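Local coordinates for protein alpha-rhamnosidase (Dictyoglomus thermophilum, PDB 6I60) that probably hydrolyses terminal non-reducing alpha-L-rhamnose residues from alpha-L-rhamnosides, as a multidomain glycoside hydrolase, at residues Y586-K597 with K650-L660. Sequence-based numbering, arbitrary orientation.
Sequences YEGFKKYVEFLK and KEADYKYYSEL. With AE3 (2-(2-ethoxyethoxy)ethanol), chain G.
Asp653 meets two donors from the neighbouring helix, Tyr586 and Lys590, and so ties together the N-terminal part of an interface in which the axes of the two helical segments approach to 13.4 Å, a wide separation bridged by side chains from both. Tyr586 OH donates to Asp653 OD2 at 3.0 Å, on the anti side and 30° out of the carboxylate plane, while Lys590 NZ takes the syn lone pair of Asp653 OD1 in a salt bridge. The aliphatic chain of Lys650 slides past the Tyr586 ring in the opposite direction, Lys650 CD 3.7 Å from Tyr586 CE1. Segments 586-597 and 651-660 run at 29° on helices 586-599 and 651-672 of the mainly helical six-hairpin glycosidase domain, an (alpha/alpha)6 barrel in this family, and helix 626-648 touches both, receiving Tyr586 on Ala645 and Tyr657 on Ser642. Midway, Tyr657 crosses Lys590 at about a right angle, and Tyr657 CE1 packs against Val593 CG1. Lys597 illustrates how a long chain serves apolar and polar partners in turn. From CB, its CG and CD pass obliquely over Leu660 CD2, CD the nearer at 3.8 Å; a bend at chi3 (49°) then turns CE toward Tyr656 OH. NZ ends at the edge of the Tyr656 ring, so close to OH that the bond's exact length is doubtful, and forms a salt bridge with Glu594 OE1 at 2.8 Å in its own helix. Beyond, Tyr656 CE1 and Leu660 CD1 touch the bound 2-(2-ethoxyethoxy)ethanol, with Leu660 CD1 3.5 Å from its O4.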
loop_
_atom_site.group_PDB
_atom_site.type_symbol
_atom_site.label_atom_id
_atom_site.label_comp_id
_atom_site.label_asym_id
_atom_site.label_seq_id
_atom_site.Cartn_x
_atom_site.Cartn_y
_atom_site.Cartn_z
ATOM N N TYR A 586 -2.071 4.208 20.229
ATOM C CA TYR A 586 -2.041 5.515 20.881
ATOM C C TYR A 586 -0.824 5.665 21.785
ATOM O O TYR A 586 -0.209 6.737 21.831
ATOM C CB TYR A 586 -3.326 5.745 21.675
ATOM C CG TYR A 586 -3.405 7.123 22.291
ATOM C CD1 TYR A 586 -3.081 7.326 23.627
ATOM C CD2 TYR A 586 -3.791 8.223 21.535
ATOM C CE1 TYR A 586 -3.144 8.585 24.193
ATOM C CE2 TYR A 586 -3.860 9.488 22.094
ATOM C CZ TYR A 586 -3.535 9.662 23.425
ATOM O OH TYR A 586 -3.598 10.914 23.992
ATOM N N GLU A 587 -0.465 4.608 22.517
ATOM C CA GLU A 587 0.715 4.677 23.374
ATOM C C GLU A 587 1.986 4.882 22.559
ATOM O O GLU A 587 2.903 5.579 23.006
ATOM C CB GLU A 587 0.822 3.411 24.224
ATOM C CG GLU A 587 0.052 3.484 25.534
ATOM C CD GLU A 587 0.649 2.600 26.613
ATOM O OE1 GLU A 587 1.457 1.708 26.277
ATOM O OE2 GLU A 587 0.310 2.800 27.799
ATOM N N GLY A 588 2.058 4.289 21.365
ATOM C CA GLY A 588 3.191 4.543 20.493
ATOM C C GLY A 588 3.260 5.981 20.021
ATOM O O GLY A 588 4.353 6.526 19.845
ATOM N N PHE A 589 2.103 6.614 19.813
ATOM C CA PHE A 589 2.089 8.023 19.437
ATOM C C PHE A 589 2.595 8.891 20.581
ATOM O O PHE A 589 3.403 9.804 20.375
ATOM C CB PHE A 589 0.677 8.457 19.033
ATOM C CG PHE A 589 0.034 7.583 17.992
ATOM C CD1 PHE A 589 0.798 6.835 17.109
ATOM C CD2 PHE A 589 -1.347 7.521 17.890
ATOM C CE1 PHE A 589 0.197 6.040 16.156
ATOM C CE2 PHE A 589 -1.952 6.729 16.937
ATOM C CZ PHE A 589 -1.180 5.988 16.071
ATOM N N LYS A 590 2.120 8.620 21.802
ATOM C CA LYS A 590 2.557 9.391 22.959
ATOM C C LYS A 590 4.047 9.219 23.210
ATOM O O LYS A 590 4.708 10.150 23.685
ATOM C CB LYS A 590 1.758 8.976 24.195
ATOM C CG LYS A 590 0.712 9.988 24.643
ATOM C CD LYS A 590 0.161 9.641 26.021
ATOM C CE LYS A 590 0.572 10.676 27.063
ATOM N NZ LYS A 590 -0.016 10.393 28.407
ATOM N N LYS A 591 4.593 8.045 22.890
ATOM C CA LYS A 591 6.010 7.800 23.132
ATOM C C LYS A 591 6.885 8.502 22.100
ATOM O O LYS A 591 7.949 9.029 22.446
ATOM C CB LYS A 591 6.290 6.298 23.138
ATOM C CG LYS A 591 7.451 5.895 24.032
ATOM C CD LYS A 591 7.526 4.387 24.199
ATOM C CE LYS A 591 6.731 3.921 25.408
ATOM N NZ LYS A 591 7.173 2.577 25.869
ATOM N N TYR A 592 6.460 8.522 20.833
ATOM C CA TYR A 592 7.253 9.205 19.816
ATOM C C TYR A 592 7.218 10.714 20.012
ATOM O O TYR A 592 8.251 11.385 19.901
ATOM C CB TYR A 592 6.767 8.845 18.412
ATOM C CG TYR A 592 7.379 9.737 17.354
ATOM C CD1 TYR A 592 8.724 9.626 17.021
ATOM C CD2 TYR A 592 6.625 10.712 16.713
ATOM C CE1 TYR A 592 9.296 10.446 16.068
ATOM C CE2 TYR A 592 7.189 11.537 15.756
ATOM C CZ TYR A 592 8.526 11.400 15.438
ATOM O OH TYR A 592 9.093 12.218 14.487
ATOM N N VAL A 593 6.035 11.269 20.289
ATOM C CA VAL A 593 5.938 12.696 20.575
ATOM C C VAL A 593 6.772 13.050 21.798
ATOM O O VAL A 593 7.379 14.127 21.858
ATOM C CB VAL A 593 4.459 13.098 20.741
ATOM C CG1 VAL A 593 4.335 14.493 21.338
ATOM C CG2 VAL A 593 3.749 13.023 19.399
ATOM N N GLU A 594 6.838 12.145 22.779
ATOM C CA GLU A 594 7.716 12.359 23.925
ATOM C C GLU A 594 9.174 12.441 23.493
ATOM O O GLU A 594 9.945 13.242 24.034
ATOM C CB GLU A 594 7.521 11.238 24.947
ATOM C CG GLU A 594 7.762 11.659 26.386
ATOM C CD GLU A 594 7.020 12.931 26.753
ATOM O OE1 GLU A 594 7.627 13.801 27.413
ATOM O OE2 GLU A 594 5.831 13.058 26.381
ATOM N N PHE A 595 9.570 11.622 22.515
ATOM C CA PHE A 595 10.942 11.678 22.023
ATOM C C PHE A 595 11.198 12.962 21.246
ATOM O O PHE A 595 12.289 13.538 21.330
ATOM C CB PHE A 595 11.248 10.463 21.149
ATOM C CG PHE A 595 12.565 10.557 20.435
ATOM C CD1 PHE A 595 12.619 10.866 19.086
ATOM C CD2 PHE A 595 13.751 10.353 21.118
ATOM C CE1 PHE A 595 13.832 10.963 18.431
ATOM C CE2 PHE A 595 14.967 10.447 20.467
ATOM C CZ PHE A 595 15.007 10.754 19.122
ATOM N N LEU A 596 10.210 13.419 20.472
ATOM C CA LEU A 596 10.361 14.687 19.767
ATOM C C LEU A 596 10.465 15.852 20.739
ATOM O O LEU A 596 11.188 16.819 20.471
ATOM C CB LEU A 596 9.192 14.897 18.804
ATOM C CG LEU A 596 9.547 15.405 17.405
ATOM C CD1 LEU A 596 10.824 14.752 16.905
ATOM C CD2 LEU A 596 8.401 15.148 16.440
ATOM N N LYS A 597 9.757 15.781 21.870
ATOM C CA LYS A 597 9.885 16.815 22.889
ATOM C C LYS A 597 11.285 16.838 23.482
ATOM O O LYS A 597 11.764 17.897 23.906
ATOM C CB LYS A 597 8.848 16.602 23.991
ATOM C CG LYS A 597 7.460 17.122 23.658
ATOM C CD LYS A 597 6.419 16.572 24.625
ATOM C CE LYS A 597 6.856 16.747 26.073
ATOM N NZ LYS A 597 5.986 15.988 27.017
ATOM N N LYS A 650 -9.620 11.404 26.087
ATOM C CA LYS A 650 -8.541 11.741 27.015
ATOM C C LYS A 650 -8.453 13.261 27.119
ATOM O O LYS A 650 -7.685 13.912 26.411
ATOM C CB LYS A 650 -7.222 11.135 26.551
ATOM C CG LYS A 650 -7.347 9.722 25.999
ATOM C CD LYS A 650 -6.140 8.876 26.378
ATOM C CE LYS A 650 -6.305 7.431 25.927
ATOM N NZ LYS A 650 -5.468 6.499 26.736
ATOM N N GLU A 651 -9.252 13.833 28.026
ATOM C CA GLU A 651 -9.305 15.288 28.156
ATOM C C GLU A 651 -7.977 15.857 28.639
ATOM O O GLU A 651 -7.552 16.924 28.181
ATOM C CB GLU A 651 -10.432 15.692 29.106
ATOM C CG GLU A 651 -11.827 15.450 28.551
ATOM C CD GLU A 651 -11.990 15.966 27.133
ATOM O OE1 GLU A 651 -11.987 15.140 26.194
ATOM O OE2 GLU A 651 -12.122 17.195 26.958
ATOM N N ALA A 652 -7.311 15.167 29.566
ATOM C CA ALA A 652 -6.024 15.647 30.058
ATOM C C ALA A 652 -4.979 15.637 28.950
ATOM O O ALA A 652 -4.236 16.611 28.774
ATOM C CB ALA A 652 -5.563 14.801 31.245
ATOM N N ASP A 653 -4.905 14.542 28.193
ATOM C CA ASP A 653 -3.968 14.485 27.078
ATOM C C ASP A 653 -4.340 15.480 25.989
ATOM O O ASP A 653 -3.453 16.055 25.348
ATOM C CB ASP A 653 -3.911 13.070 26.508
ATOM C CG ASP A 653 -2.852 12.217 27.175
ATOM O OD1 ASP A 653 -2.107 12.748 28.026
ATOM O OD2 ASP A 653 -2.764 11.014 26.847
ATOM N N TYR A 654 -5.611 15.744 25.836
ATOM C CA TYR A 654 -6.057 16.661 24.832
ATOM C C TYR A 654 -5.552 17.992 25.175
ATOM O O TYR A 654 -4.791 18.541 24.466
ATOM C CB TYR A 654 -7.564 16.665 24.741
ATOM C CG TYR A 654 -8.170 17.849 24.060
ATOM C CD1 TYR A 654 -7.766 18.246 22.842
ATOM C CD2 TYR A 654 -9.162 18.560 24.649
ATOM C CE1 TYR A 654 -8.311 19.332 22.241
ATOM C CE2 TYR A 654 -9.707 19.647 24.048
ATOM C CZ TYR A 654 -9.268 20.021 22.844
ATOM O OH TYR A 654 -9.817 21.093 22.248
ATOM N N LYS A 655 -5.928 18.512 26.316
ATOM C CA LYS A 655 -5.473 19.826 26.727
ATOM C C LYS A 655 -3.960 19.981 26.768
ATOM O O LYS A 655 -3.437 20.979 26.396
ATOM C CB LYS A 655 -6.088 20.182 28.065
ATOM C CG LYS A 655 -6.837 21.501 28.126
ATOM C CD LYS A 655 -7.178 22.115 26.766
ATOM C CE LYS A 655 -8.024 23.372 26.888
ATOM N NZ LYS A 655 -9.429 23.074 27.295
ATOM N N TYR A 656 -3.247 18.987 27.221
ATOM C CA TYR A 656 -1.831 19.074 27.275
ATOM C C TYR A 656 -1.209 19.282 25.950
ATOM O O TYR A 656 -0.384 20.101 25.825
ATOM C CB TYR A 656 -1.291 17.806 27.869
ATOM C CG TYR A 656 0.181 17.738 27.880
ATOM C CD1 TYR A 656 0.906 18.367 28.827
ATOM C CD2 TYR A 656 0.845 17.043 26.945
ATOM C CE1 TYR A 656 2.266 18.304 28.829
ATOM C CE2 TYR A 656 2.202 16.979 26.942
ATOM C CZ TYR A 656 2.899 17.616 27.888
ATOM O OH TYR A 656 4.246 17.535 27.884
ATOM N N TYR A 657 -1.595 18.531 24.942
ATOM C CA TYR A 657 -0.998 18.666 23.624
ATOM C C TYR A 657 -1.460 19.874 22.913
ATOM O O TYR A 657 -0.760 20.466 22.163
ATOM C CB TYR A 657 -1.251 17.439 22.792
ATOM C CG TYR A 657 -0.468 16.316 23.317
ATOM C CD1 TYR A 657 0.858 16.430 23.468
ATOM C CD2 TYR A 657 -1.062 15.169 23.719
ATOM C CE1 TYR A 657 1.583 15.421 23.985
ATOM C CE2 TYR A 657 -0.335 14.155 24.247
ATOM C CZ TYR A 657 0.983 14.307 24.375
ATOM O OH TYR A 657 1.734 13.325 24.878
ATOM N N SER A 658 -2.649 20.300 23.221
ATOM C CA SER A 658 -3.167 21.474 22.632
ATOM C C SER A 658 -2.349 22.622 23.101
ATOM O O SER A 658 -2.035 23.460 22.325
ATOM C CB SER A 658 -4.589 21.631 23.045
ATOM O OG SER A 658 -5.259 22.395 22.112
ATOM N N GLU A 659 -2.027 22.673 24.389
ATOM C CA GLU A 659 -1.186 23.682 24.976
ATOM C C GLU A 659 0.200 23.622 24.423
ATOM O O GLU A 659 0.813 24.615 24.203
ATOM C CB GLU A 659 -1.028 23.403 26.434
ATOM C CG GLU A 659 -2.146 23.853 27.322
ATOM C CD GLU A 659 -1.799 23.721 28.784
ATOM O OE1 GLU A 659 -2.677 23.996 29.604
ATOM O OE2 GLU A 659 -0.659 23.360 29.115
ATOM N N LEU A 660 0.715 22.447 24.173
ATOM C CA LEU A 660 2.060 22.357 23.675
ATOM C C LEU A 660 2.158 22.773 22.260
ATOM O O LEU A 660 3.139 23.286 21.858
ATOM C CB LEU A 660 2.606 20.965 23.849
ATOM C CG LEU A 660 3.897 20.632 23.146
ATOM C CD1 LEU A 660 5.050 21.286 23.825
ATOM C CD2 LEU A 660 4.099 19.154 23.154
HETATM C C1 AE3 G . 5.536 27.320 31.452
HETATM C C2 AE3 G . 4.366 26.403 31.151
HETATM O O2 AE3 G . 4.774 25.430 30.187
HETATM C C3 AE3 G . 3.782 25.198 29.187
HETATM C C4 AE3 G . 2.831 24.097 29.629
HETATM O O3 AE3 G . 2.711 23.080 28.643
HETATM C C5 AE3 G . 3.898 22.901 27.915
HETATM C C6 AE3 G . 4.142 21.438 27.775
HETATM O O4 AE3 G . 5.486 21.351 27.342
#